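PDB 5MDN: DNA polymerase from Pyrobaculum calidifontis, which probably catalyses DNA-directed DNA synthesis, extending a DNA strand with deoxyribonucleoside triphosphates and releasing diphosphate. Local coordinates for residues P693-A698 with T713-V717; D625-L629 with D674-W678; E175-P179 with K710-V714; G313-Y317 with P731-V735; V633-V638 with A754-I758. One frame throughout, in Å; residues are numbered along the deposited sequence.

Contact 1 of 5, residues P693-A698 with T713-V717; sequences PHVHAA and TVGYV
The ring of Tyr716 and the branched end of Val714 project side by side from residues 713-717 against the short helix 693-697. Between them comes a bump from the helix, the methyl group of Ala697: its CB sits 3.5 Å from Tyr716 CB and 4.0 Å from Val714 CG2. Tyr716 keeps its CG between backbone N and carbonyl carbon (chi1 63°), which lays the ring along the start of the helix. There Pro693 forms the second bump. Its CB lies 4.3 Å from the centroid of the Tyr716 ring, 29° off the normal, an off-centre CH-pi contact, while Pro693 CG approaches Tyr716 OH at 3.6 Å. The carbonyl O of Pro693 also stands over a face of this ring, near the rim, and accepts the helical bond from Ala697 N. Val714 fills the hollow on the other flank by using both branches. CG1 meets the imidazole of His694 at its edge and in its plane, 3.7 Å from His694 ND1, and CG2 turns toward Ala697 and the N of Ala698. No hydrogen bond joins the segments, so the fit rests on shape. Ala729 of strand 729-731, the antiparallel partner of strand 716-718, touches Pro693, Ala697 and Tyr716; Lys679 and Leu681, in a loop, touch His694. The helix thus rests on this small two-stranded sheet.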
# COMPACT_ATOMS: atom_id res chain seq x y z
N PRO A 693 -14.68 23.86 18.61
CA PRO A 693 -15.64 22.92 19.20
C PRO A 693 -15.01 21.59 19.52
O PRO A 693 -15.52 20.85 20.36
CB PRO A 693 -16.71 22.78 18.12
CG PRO A 693 -16.00 23.05 16.85
CD PRO A 693 -14.85 23.98 17.15
N HIS A 694 -13.90 21.28 18.84
CA HIS A 694 -13.17 20.04 19.08
C HIS A 694 -12.68 19.97 20.52
O HIS A 694 -12.73 18.90 21.14
CB HIS A 694 -12.02 19.96 18.08
CG HIS A 694 -11.15 18.76 18.25
ND1 HIS A 694 -11.63 17.53 18.64
CD2 HIS A 694 -9.82 18.59 18.05
CE1 HIS A 694 -10.64 16.66 18.69
NE2 HIS A 694 -9.53 17.28 18.34
N VAL A 695 -12.19 21.08 21.06
CA VAL A 695 -11.69 21.09 22.43
C VAL A 695 -12.83 21.31 23.44
O VAL A 695 -12.78 20.79 24.56
CB VAL A 695 -10.57 22.13 22.60
CG1 VAL A 695 -9.56 22.00 21.47
CG2 VAL A 695 -11.14 23.55 22.65
N HIS A 696 -13.85 22.09 23.07
CA HIS A 696 -14.94 22.38 24.00
C HIS A 696 -15.79 21.15 24.26
O HIS A 696 -16.21 20.90 25.40
CB HIS A 696 -15.79 23.53 23.48
CG HIS A 696 -17.14 23.63 24.11
ND1 HIS A 696 -18.28 23.12 23.51
CD2 HIS A 696 -17.54 24.18 25.28
CE1 HIS A 696 -19.32 23.35 24.29
NE2 HIS A 696 -18.90 23.99 25.37
N ALA A 697 -16.08 20.37 23.22
CA ALA A 697 -16.75 19.09 23.42
C ALA A 697 -15.89 18.15 24.25
O ALA A 697 -16.40 17.37 25.06
CB ALA A 697 -17.09 18.45 22.07
N ALA A 698 -14.57 18.22 24.07
CA ALA A 698 -13.61 17.50 24.89
C ALA A 698 -13.32 18.20 26.21
O ALA A 698 -12.27 17.97 26.81
CB ALA A 698 -12.30 17.29 24.11
N THR A 713 -11.31 9.51 19.88
CA THR A 713 -12.19 10.28 19.01
C THR A 713 -13.37 10.80 19.82
O THR A 713 -13.93 10.08 20.65
CB THR A 713 -12.68 9.41 17.84
OG1 THR A 713 -13.34 8.25 18.35
CG2 THR A 713 -11.50 8.97 16.98
N VAL A 714 -13.74 12.06 19.58
CA VAL A 714 -14.69 12.73 20.46
C VAL A 714 -16.13 12.58 19.96
O VAL A 714 -16.98 12.03 20.67
CB VAL A 714 -14.28 14.21 20.66
CG1 VAL A 714 -14.21 14.98 19.34
CG2 VAL A 714 -15.23 14.89 21.64
N GLY A 715 -16.42 13.05 18.75
CA GLY A 715 -17.77 12.97 18.22
C GLY A 715 -18.71 13.95 18.89
O GLY A 715 -19.22 13.68 19.98
N TYR A 716 -18.96 15.10 18.26
CA TYR A 716 -19.76 16.15 18.86
C TYR A 716 -20.87 16.60 17.92
O TYR A 716 -20.78 16.45 16.70
CB TYR A 716 -18.89 17.35 19.27
CG TYR A 716 -18.19 18.04 18.13
CD1 TYR A 716 -18.81 19.05 17.40
CD2 TYR A 716 -16.88 17.71 17.78
CE1 TYR A 716 -18.17 19.69 16.36
CE2 TYR A 716 -16.23 18.35 16.75
CZ TYR A 716 -16.88 19.34 16.04
OH TYR A 716 -16.23 19.98 15.01
N VAL A 717 -21.93 17.16 18.51
CA VAL A 717 -23.05 17.73 17.79
C VAL A 717 -23.33 19.12 18.33
O VAL A 717 -23.33 19.34 19.55
CB VAL A 717 -24.31 16.84 17.90
CG1 VAL A 717 -25.47 17.45 17.12
CG2 VAL A 717 -24.02 15.43 17.42

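Contact 2 of 5, residues D625-L629 with D674-W678; sequences DWCEL and DLIIW
Cys627 and Ile677 meet where the two segments, running nearly antiparallel (169° apart), come closest. Both residues are buried, and Cys627 CB is enclosed by Ile676 O at 3.4 Å and Ile677 CG1 at 3.6 Å. The two branches of Ile677 divide the work: CG1, set beside its own backbone N (chi1 -53°), reaches Cys627, whereas CG2 lies against the carbonyl O of Asp625 at 3.4 Å. Farther along, Leu629 N donates to Asp674 O over 2.9 Å. Beyond it the buried side chains of Leu629 and Leu675 lie side by side, pointing the same way, their CD2 atoms 4.0 Å apart. Cys627 is the N-cap of helix 628-643, its sulfur capping a backbone N in the first turn. The 674-678 loop packs on that same N-terminal end, through Cys627 CB and the bond from Leu629 N. Tyr746 of helix 743-756 closes over Leu675 and Ile677. On the solvent side the character changes: Asp625 is exposed, and the partly exposed Glu628 crosses the likewise partly exposed Trp678 at about a right angle. Glu628 OE2 stands at the indole edge, in plane, 3.7 Å from Trp678 CD1, with the carboxylate turned 44° from the ring. Glu628 OE2 also forms a weak, long ion pair with Lys631 NZ.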
# COMPACT_ATOMS: atom_id res chain seq x y z
N ASP A 625 -13.19 17.89 8.08
CA ASP A 625 -13.81 17.79 9.40
C ASP A 625 -15.32 17.97 9.29
O ASP A 625 -15.93 18.71 10.06
CB ASP A 625 -13.20 18.82 10.35
CG ASP A 625 -13.35 20.25 9.85
OD1 ASP A 625 -13.60 20.42 8.64
OD2 ASP A 625 -13.21 21.19 10.66
N TRP A 626 -15.92 17.29 8.32
CA TRP A 626 -17.36 17.35 8.14
C TRP A 626 -18.05 16.27 8.96
O TRP A 626 -17.42 15.37 9.53
CB TRP A 626 -17.76 17.17 6.68
CG TRP A 626 -17.36 18.28 5.78
CD1 TRP A 626 -17.06 19.57 6.13
CD2 TRP A 626 -17.35 18.23 4.35
NE1 TRP A 626 -16.79 20.31 5.00
CE2 TRP A 626 -16.97 19.51 3.89
CE3 TRP A 626 -17.60 17.22 3.41
CZ2 TRP A 626 -16.84 19.81 2.54
CZ3 TRP A 626 -17.47 17.53 2.07
CH2 TRP A 626 -17.09 18.80 1.64
N CYS A 627 -19.37 16.40 9.05
CA CYS A 627 -20.21 15.33 9.57
C CYS A 627 -20.53 14.34 8.45
O CYS A 627 -20.28 14.59 7.27
CB CYS A 627 -21.50 15.90 10.16
SG CYS A 627 -22.58 16.72 8.95
N GLU A 628 -21.10 13.19 8.83
CA GLU A 628 -21.39 12.15 7.86
C GLU A 628 -22.58 12.50 6.97
O GLU A 628 -22.74 11.88 5.91
CB GLU A 628 -21.62 10.81 8.56
CG GLU A 628 -20.42 10.33 9.36
CD GLU A 628 -19.21 10.08 8.48
OE1 GLU A 628 -19.39 9.55 7.36
OE2 GLU A 628 -18.08 10.40 8.90
N LEU A 629 -23.41 13.46 7.37
CA LEU A 629 -24.45 13.95 6.47
C LEU A 629 -23.85 14.79 5.35
O LEU A 629 -24.29 14.70 4.20
CB LEU A 629 -25.50 14.74 7.25
CG LEU A 629 -26.62 15.36 6.42
CD1 LEU A 629 -27.36 14.29 5.64
CD2 LEU A 629 -27.58 16.15 7.30
N ASP A 674 -26.09 10.80 11.70
CA ASP A 674 -25.59 11.55 10.56
C ASP A 674 -25.09 12.94 10.94
O ASP A 674 -24.40 13.57 10.13
CB ASP A 674 -26.69 11.66 9.49
CG ASP A 674 -27.19 10.30 9.03
OD1 ASP A 674 -26.35 9.42 8.76
OD2 ASP A 674 -28.42 10.12 8.95
N LEU A 675 -25.42 13.43 12.13
CA LEU A 675 -25.02 14.77 12.55
C LEU A 675 -23.73 14.80 13.35
O LEU A 675 -23.22 15.89 13.62
CB LEU A 675 -26.15 15.41 13.37
CG LEU A 675 -27.50 15.57 12.67
CD1 LEU A 675 -28.42 16.46 13.48
CD2 LEU A 675 -27.33 16.11 11.26
N ILE A 676 -23.19 13.65 13.75
CA ILE A 676 -21.97 13.62 14.55
C ILE A 676 -20.77 14.02 13.70
O ILE A 676 -20.63 13.61 12.54
CB ILE A 676 -21.76 12.24 15.20
CG1 ILE A 676 -22.67 12.07 16.43
CG2 ILE A 676 -20.30 12.03 15.60
CD1 ILE A 676 -24.08 11.70 16.13
N ILE A 677 -19.89 14.84 14.28
CA ILE A 677 -18.66 15.30 13.64
C ILE A 677 -17.48 14.68 14.39
O ILE A 677 -17.32 14.91 15.60
CB ILE A 677 -18.57 16.83 13.63
CG1 ILE A 677 -19.84 17.43 13.02
CG2 ILE A 677 -17.34 17.29 12.87
CD1 ILE A 677 -19.95 18.93 13.19
N TRP A 678 -16.66 13.91 13.69
CA TRP A 678 -15.54 13.22 14.31
C TRP A 678 -14.26 14.05 14.27
O TRP A 678 -14.01 14.80 13.32
CB TRP A 678 -15.24 11.87 13.63
CG TRP A 678 -16.35 10.88 13.57
CD1 TRP A 678 -16.97 10.43 12.44
CD2 TRP A 678 -17.00 10.23 14.66
NE1 TRP A 678 -17.94 9.52 12.76
CE2 TRP A 678 -17.99 9.38 14.12
CE3 TRP A 678 -16.83 10.27 16.05
CZ2 TRP A 678 -18.81 8.59 14.92
CZ3 TRP A 678 -17.65 9.48 16.84
CH2 TRP A 678 -18.62 8.65 16.27

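Contact 3 of 5, residues E175-P179 with K710-V714; sequences ERGSP and KGTTV
Ser178 and Thr713 supply the hydrogen bond of this contact: Thr713 N donates to Ser178 OG over 3.1 Å, fairly straight at 155° on the hydrogen. The serine hydroxyl reaches it by standing beside its own backbone N, with chi1 at -56°. Thr713 OG1 is 3.3 Å from Ser178 OG. Van der Waals contacts surround this bond. Ser178 CB rests on the carbonyl of Gly711, 3.6 Å from its O, and lies 4.2 Å from Thr712 CG2, while Thr713 CG2 comes within 3.8 Å of Ser178 OG. On the backbone, Gly177 CA passes Thr713 O at 4.2 Å. Ionic links flank the contact: Arg176 is salt-bridged to Asp184, and Lys710 to Glu684. The contact is small and superficial, joining a loop of the exonuclease domain to the C-terminal part of the polymerase family region. The second loop, 710-714, leads from helix 693-697 to strand 716-718; the first lies between strands 165-172 and 186-193, with Pro179 leaning on Phe235 and Tyr239 of helix 232-247.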
# COMPACT_ATOMS: atom_id res chain seq x y z
N GLU A 175 -17.71 1.41 24.22
CA GLU A 175 -18.76 2.28 24.76
C GLU A 175 -18.26 3.71 24.92
O GLU A 175 -18.98 4.67 24.59
CB GLU A 175 -19.25 1.76 26.11
CG GLU A 175 -20.38 2.59 26.72
CD GLU A 175 -20.72 2.18 28.14
OE1 GLU A 175 -20.47 1.01 28.50
OE2 GLU A 175 -21.23 3.03 28.91
N ARG A 176 -17.04 3.88 25.41
CA ARG A 176 -16.36 5.17 25.42
C ARG A 176 -15.46 5.27 24.19
O ARG A 176 -14.39 4.66 24.15
CB ARG A 176 -15.56 5.33 26.71
CG ARG A 176 -14.80 4.07 27.13
CD ARG A 176 -14.42 4.11 28.60
NE ARG A 176 -13.07 3.58 28.82
CZ ARG A 176 -12.80 2.31 29.08
NH1 ARG A 176 -13.77 1.42 29.15
NH2 ARG A 176 -11.54 1.93 29.26
N GLY A 177 -15.91 6.05 23.20
CA GLY A 177 -15.21 6.30 21.95
C GLY A 177 -14.20 5.28 21.47
O GLY A 177 -14.56 4.17 21.06
N SER A 178 -12.92 5.65 21.52
CA SER A 178 -11.85 4.75 21.12
C SER A 178 -11.57 3.77 22.25
O SER A 178 -11.27 4.21 23.37
CB SER A 178 -10.59 5.53 20.76
OG SER A 178 -10.86 6.49 19.75
N PRO A 179 -11.64 2.47 22.01
CA PRO A 179 -11.54 1.50 23.12
C PRO A 179 -10.12 1.41 23.67
O PRO A 179 -9.14 1.87 23.08
CB PRO A 179 -11.97 0.18 22.48
CG PRO A 179 -11.64 0.34 21.03
CD PRO A 179 -11.83 1.80 20.71
N LYS A 710 -4.55 10.42 24.96
CA LYS A 710 -4.12 10.34 23.57
C LYS A 710 -4.83 9.20 22.84
O LYS A 710 -5.10 8.14 23.42
CB LYS A 710 -2.62 10.10 23.50
CG LYS A 710 -1.76 11.30 23.81
CD LYS A 710 -0.30 10.87 23.80
CE LYS A 710 0.63 11.95 24.32
NZ LYS A 710 0.39 13.26 23.62
N GLY A 711 -5.14 9.43 21.57
CA GLY A 711 -5.86 8.45 20.80
C GLY A 711 -7.28 8.25 21.28
O GLY A 711 -7.61 7.19 21.83
N THR A 712 -8.14 9.24 21.06
CA THR A 712 -9.53 9.17 21.49
C THR A 712 -10.36 10.09 20.61
O THR A 712 -10.12 11.30 20.59
CB THR A 712 -9.68 9.56 22.97
OG1 THR A 712 -8.53 10.30 23.39
CG2 THR A 712 -9.83 8.32 23.84
N THR A 713 -11.31 9.51 19.88
CA THR A 713 -12.19 10.28 19.01
C THR A 713 -13.37 10.80 19.82
O THR A 713 -13.93 10.08 20.65
CB THR A 713 -12.68 9.41 17.84
OG1 THR A 713 -13.34 8.25 18.35
CG2 THR A 713 -11.50 8.97 16.98
N VAL A 714 -13.74 12.06 19.58
CA VAL A 714 -14.69 12.73 20.46
C VAL A 714 -16.13 12.58 19.96
O VAL A 714 -16.98 12.03 20.67
CB VAL A 714 -14.28 14.21 20.66
CG1 VAL A 714 -14.21 14.98 19.34
CG2 VAL A 714 -15.23 14.89 21.64

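Contact 4 of 5, residues G313-Y317 with P731-V735; sequences GHKVY and PYIFV
His314 and Tyr732 are brought together by like first torsions: in both, the ring carbon CG sits between the backbone N and the carbonyl carbon (chi1 66° and 81°), which turns each ring toward the other segment, the CA atoms of His314 and Tyr732 being 10.8 Å apart. The rings arrive from opposite directions and meet as an offset edge-to-face pair, the imidazole edge toward the phenol face, centroids of His314 and Tyr732 5.2 Å apart and planes at 77°. His314 ND1 leads, 3.6 Å from Tyr732 CZ and 3.5 Å from Tyr732 OH. Lys315 touches both rings: its CG lies over one face of the His314 imidazole, off centre, and its chain, bent at chi3, slides past Tyr732 so that CE stands at the phenol edge, 4.2 Å from Tyr732 CE2. Tyr317 comes in more loosely, its OH 4.1 Å from Tyr732 OH and equally far from Ile733 CD1. No hydrogen bond crosses the contact; it is made mainly by side chains. Ile676 touches Tyr732, and Trp678 adds a further edge-to-face pairing with His314. Tyr732 and Ile733 are the central residues of a type I beta turn, closed by Phe734 N bonding to Pro731 O. This is a small surface aromatic cluster, in which a turn presents its ring to the start of the short, weakly bonded helix 316-320 and the residues before it.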
# COMPACT_ATOMS: atom_id res chain seq x y z
N GLY A 313 -20.53 2.08 13.13
CA GLY A 313 -19.47 1.44 13.88
C GLY A 313 -19.30 1.95 15.30
O GLY A 313 -18.92 1.19 16.20
N HIS A 314 -19.55 3.24 15.52
CA HIS A 314 -19.40 3.81 16.86
C HIS A 314 -20.42 3.29 17.86
O HIS A 314 -20.36 3.69 19.03
CB HIS A 314 -19.48 5.33 16.78
CG HIS A 314 -20.82 5.85 16.36
ND1 HIS A 314 -21.67 6.50 17.23
CD2 HIS A 314 -21.45 5.83 15.16
CE1 HIS A 314 -22.77 6.86 16.59
NE2 HIS A 314 -22.66 6.45 15.33
N LYS A 315 -21.35 2.42 17.46
CA LYS A 315 -22.38 1.89 18.36
C LYS A 315 -22.43 0.37 18.30
O LYS A 315 -23.50 -0.23 18.09
CB LYS A 315 -23.75 2.48 18.03
CG LYS A 315 -23.81 3.99 18.06
CD LYS A 315 -25.23 4.48 17.83
CE LYS A 315 -25.75 5.28 19.01
NZ LYS A 315 -27.13 5.77 18.79
N VAL A 316 -21.29 -0.30 18.48
CA VAL A 316 -21.36 -1.75 18.62
C VAL A 316 -21.71 -2.13 20.06
O VAL A 316 -22.29 -3.20 20.29
CB VAL A 316 -20.05 -2.43 18.16
CG1 VAL A 316 -19.51 -1.76 16.91
CG2 VAL A 316 -19.02 -2.43 19.27
N TYR A 317 -21.35 -1.29 21.03
CA TYR A 317 -21.77 -1.53 22.41
C TYR A 317 -23.29 -1.53 22.52
O TYR A 317 -23.87 -2.37 23.22
CB TYR A 317 -21.15 -0.49 23.34
CG TYR A 317 -21.81 0.88 23.29
CD1 TYR A 317 -21.45 1.81 22.32
CD2 TYR A 317 -22.80 1.23 24.20
CE1 TYR A 317 -22.05 3.05 22.27
CE2 TYR A 317 -23.40 2.48 24.16
CZ TYR A 317 -23.03 3.38 23.19
OH TYR A 317 -23.63 4.62 23.14
N PRO A 731 -21.37 16.49 23.20
CA PRO A 731 -21.14 15.10 22.78
C PRO A 731 -22.46 14.37 22.54
O PRO A 731 -23.48 14.68 23.15
CB PRO A 731 -20.36 14.49 23.95
CG PRO A 731 -19.76 15.66 24.67
CD PRO A 731 -20.71 16.80 24.48
N TYR A 732 -22.42 13.40 21.63
CA TYR A 732 -23.64 12.80 21.11
C TYR A 732 -24.36 11.90 22.10
O TYR A 732 -25.50 11.50 21.84
CB TYR A 732 -23.33 12.00 19.84
CG TYR A 732 -22.75 10.62 20.08
CD1 TYR A 732 -21.40 10.44 20.33
CD2 TYR A 732 -23.56 9.49 20.03
CE1 TYR A 732 -20.87 9.18 20.54
CE2 TYR A 732 -23.04 8.23 20.24
CZ TYR A 732 -21.70 8.08 20.50
OH TYR A 732 -21.18 6.82 20.70
N ILE A 733 -23.74 11.56 23.24
CA ILE A 733 -24.40 10.74 24.24
C ILE A 733 -25.18 11.57 25.25
O ILE A 733 -25.98 11.02 26.02
CB ILE A 733 -23.37 9.84 24.96
CG1 ILE A 733 -24.05 8.75 25.79
CG2 ILE A 733 -22.44 10.68 25.83
CD1 ILE A 733 -25.07 7.93 25.01
N PHE A 734 -25.01 12.89 25.23
CA PHE A 734 -25.62 13.76 26.23
C PHE A 734 -26.86 14.48 25.71
O PHE A 734 -27.43 15.30 26.44
CB PHE A 734 -24.58 14.75 26.74
CG PHE A 734 -23.38 14.08 27.36
CD1 PHE A 734 -23.55 13.09 28.33
CD2 PHE A 734 -22.09 14.41 26.94
CE1 PHE A 734 -22.46 12.47 28.89
CE2 PHE A 734 -21.00 13.78 27.50
CZ PHE A 734 -21.18 12.81 28.48
N VAL A 735 -27.28 14.22 24.47
CA VAL A 735 -28.57 14.70 24.00
C VAL A 735 -29.58 13.66 24.47
O VAL A 735 -29.81 12.64 23.80
CB VAL A 735 -28.60 14.88 22.47
CG1 VAL A 735 -29.97 15.36 22.02
CG2 VAL A 735 -27.52 15.87 22.05

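Contact 5 of 5, residues V633-V638 with A754-I758; sequences VQLNVV and AALRI
Ile758 drives its CD1 into a pocket on helix 628-643 formed by Gln634, Val637 and Val638. The methyl lies 3.9 Å from Val638 CG2, 4.0 Å from Gln634 CG and 4.1 Å from Val637 CG1; the Ile758 side chain crosses Gln634 and Val638 at about a right angle and slides past Val637 in the opposite direction. Two alanines extend this apolar seam, with Ala755 CB 4.1 Å from Val637 CG2 and Ala754 CB equally far from Val633 CG2. The small Ala754 is consistent with the close approach, 5.4 Å between the CA atoms of Gln634 and Ala754. The buried Gln634 extends beyond CG toward the exposed Arg757; its NE2 comes 3.4 Å from Arg757 CD, the two side chains crossing at a slant, with amide and guanidinium planes 32° apart. The next shell packs around these groups. Gln634 OE1 has a weak hydrogen bond from Lys289, and the indole of Trp626 packs against both Gln634 and Ala754. Ile758 N bonds to Ala755 O at 3.1 Å. Phe619 touches Arg757. Helix 647-666 also joins in, placing Tyr657 on Val633 and Val637 and Val658 on Ala755, so that helix 743-756 is packed against both 628-643 and 647-666.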
# COMPACT_ATOMS: atom_id res chain seq x y z
N VAL A 633 -24.20 14.14 1.33
CA VAL A 633 -24.64 15.13 0.35
C VAL A 633 -23.51 15.57 -0.58
O VAL A 633 -23.79 16.18 -1.62
CB VAL A 633 -25.30 16.34 1.02
CG1 VAL A 633 -26.54 15.91 1.79
CG2 VAL A 633 -24.32 17.07 1.92
N GLN A 634 -22.25 15.31 -0.24
CA GLN A 634 -21.19 15.52 -1.22
C GLN A 634 -21.25 14.47 -2.32
O GLN A 634 -21.14 14.79 -3.51
CB GLN A 634 -19.80 15.49 -0.59
CG GLN A 634 -18.78 16.25 -1.40
CD GLN A 634 -17.40 16.23 -0.79
OE1 GLN A 634 -17.06 15.35 0.00
NE2 GLN A 634 -16.58 17.21 -1.15
N LEU A 635 -21.43 13.21 -1.93
CA LEU A 635 -21.97 12.21 -2.85
C LEU A 635 -23.40 12.62 -3.19
O LEU A 635 -23.85 13.70 -2.80
CB LEU A 635 -21.92 10.81 -2.23
CG LEU A 635 -20.60 10.02 -2.34
CD1 LEU A 635 -19.45 10.73 -1.63
CD2 LEU A 635 -20.77 8.62 -1.79
N ASN A 636 -24.13 11.79 -3.95
CA ASN A 636 -25.46 12.15 -4.42
C ASN A 636 -25.38 13.36 -5.35
O ASN A 636 -25.74 13.26 -6.52
CB ASN A 636 -26.41 12.44 -3.24
CG ASN A 636 -27.18 11.22 -2.80
OD1 ASN A 636 -28.26 10.92 -3.31
ND2 ASN A 636 -26.63 10.50 -1.82
N VAL A 637 -24.91 14.51 -4.83
CA VAL A 637 -24.68 15.68 -5.67
C VAL A 637 -23.76 15.32 -6.83
O VAL A 637 -24.05 15.61 -7.99
CB VAL A 637 -24.10 16.84 -4.83
CG1 VAL A 637 -23.38 17.84 -5.73
CG2 VAL A 637 -25.22 17.54 -4.07
N VAL A 638 -22.62 14.69 -6.53
CA VAL A 638 -21.75 14.19 -7.59
C VAL A 638 -22.49 13.20 -8.46
O VAL A 638 -22.41 13.25 -9.70
CB VAL A 638 -20.47 13.58 -6.98
CG1 VAL A 638 -19.71 12.79 -8.03
CG2 VAL A 638 -19.59 14.68 -6.39
N ALA A 754 -20.82 21.79 1.32
CA ALA A 754 -20.45 20.50 0.74
C ALA A 754 -20.96 20.38 -0.68
O ALA A 754 -20.25 19.92 -1.58
CB ALA A 754 -20.97 19.35 1.60
N ALA A 755 -22.21 20.80 -0.91
CA ALA A 755 -22.72 20.88 -2.27
C ALA A 755 -22.02 21.96 -3.07
O ALA A 755 -21.83 21.82 -4.28
CB ALA A 755 -24.23 21.12 -2.26
N LEU A 756 -21.62 23.05 -2.41
CA LEU A 756 -20.88 24.12 -3.08
C LEU A 756 -19.43 23.76 -3.38
O LEU A 756 -18.78 24.50 -4.12
CB LEU A 756 -20.92 25.40 -2.26
CG LEU A 756 -22.26 26.12 -2.12
CD1 LEU A 756 -22.03 27.53 -1.61
CD2 LEU A 756 -23.02 26.13 -3.44
N ARG A 757 -18.91 22.67 -2.82
CA ARG A 757 -17.60 22.24 -3.30
C ARG A 757 -17.67 21.65 -4.70
O ARG A 757 -16.64 21.50 -5.35
CB ARG A 757 -16.96 21.23 -2.34
CG ARG A 757 -15.45 21.14 -2.52
CD ARG A 757 -14.78 20.09 -1.66
NE ARG A 757 -13.36 20.02 -1.99
CZ ARG A 757 -12.47 19.23 -1.38
NH1 ARG A 757 -12.86 18.43 -0.40
NH2 ARG A 757 -11.20 19.26 -1.76
N ILE A 758 -18.88 21.35 -5.18
CA ILE A 758 -19.10 21.11 -6.60
C ILE A 758 -20.04 22.20 -7.08
O ILE A 758 -21.22 21.94 -7.36
CB ILE A 758 -19.66 19.70 -6.88
CG1 ILE A 758 -18.82 18.64 -6.17
CG2 ILE A 758 -19.67 19.44 -8.36
CD1 ILE A 758 -19.37 18.21 -4.84

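Overall arrangement
Contact 5 is the buried one, an apolar helix-helix seam; contacts 1 and 2 are partly buried, and contacts 3 and 4 lie at the surface. Contacts 2 and 5 both use helix 628-643, at its start and farther along, and Trp626 bridges them. Contacts 1 and 2 join through a probable hydrogen bond between Ile677 N and Tyr716 O, while contacts 1 and 3 share Thr713 and Val714. Chemistry follows place: aliphatic packing inside, backbone hydrogen bonding beside it in contact 2, a serine hydroxyl in contact 3 and edge-to-face rings in contact 4, the last two tying distant parts of the chain to this C-terminal region.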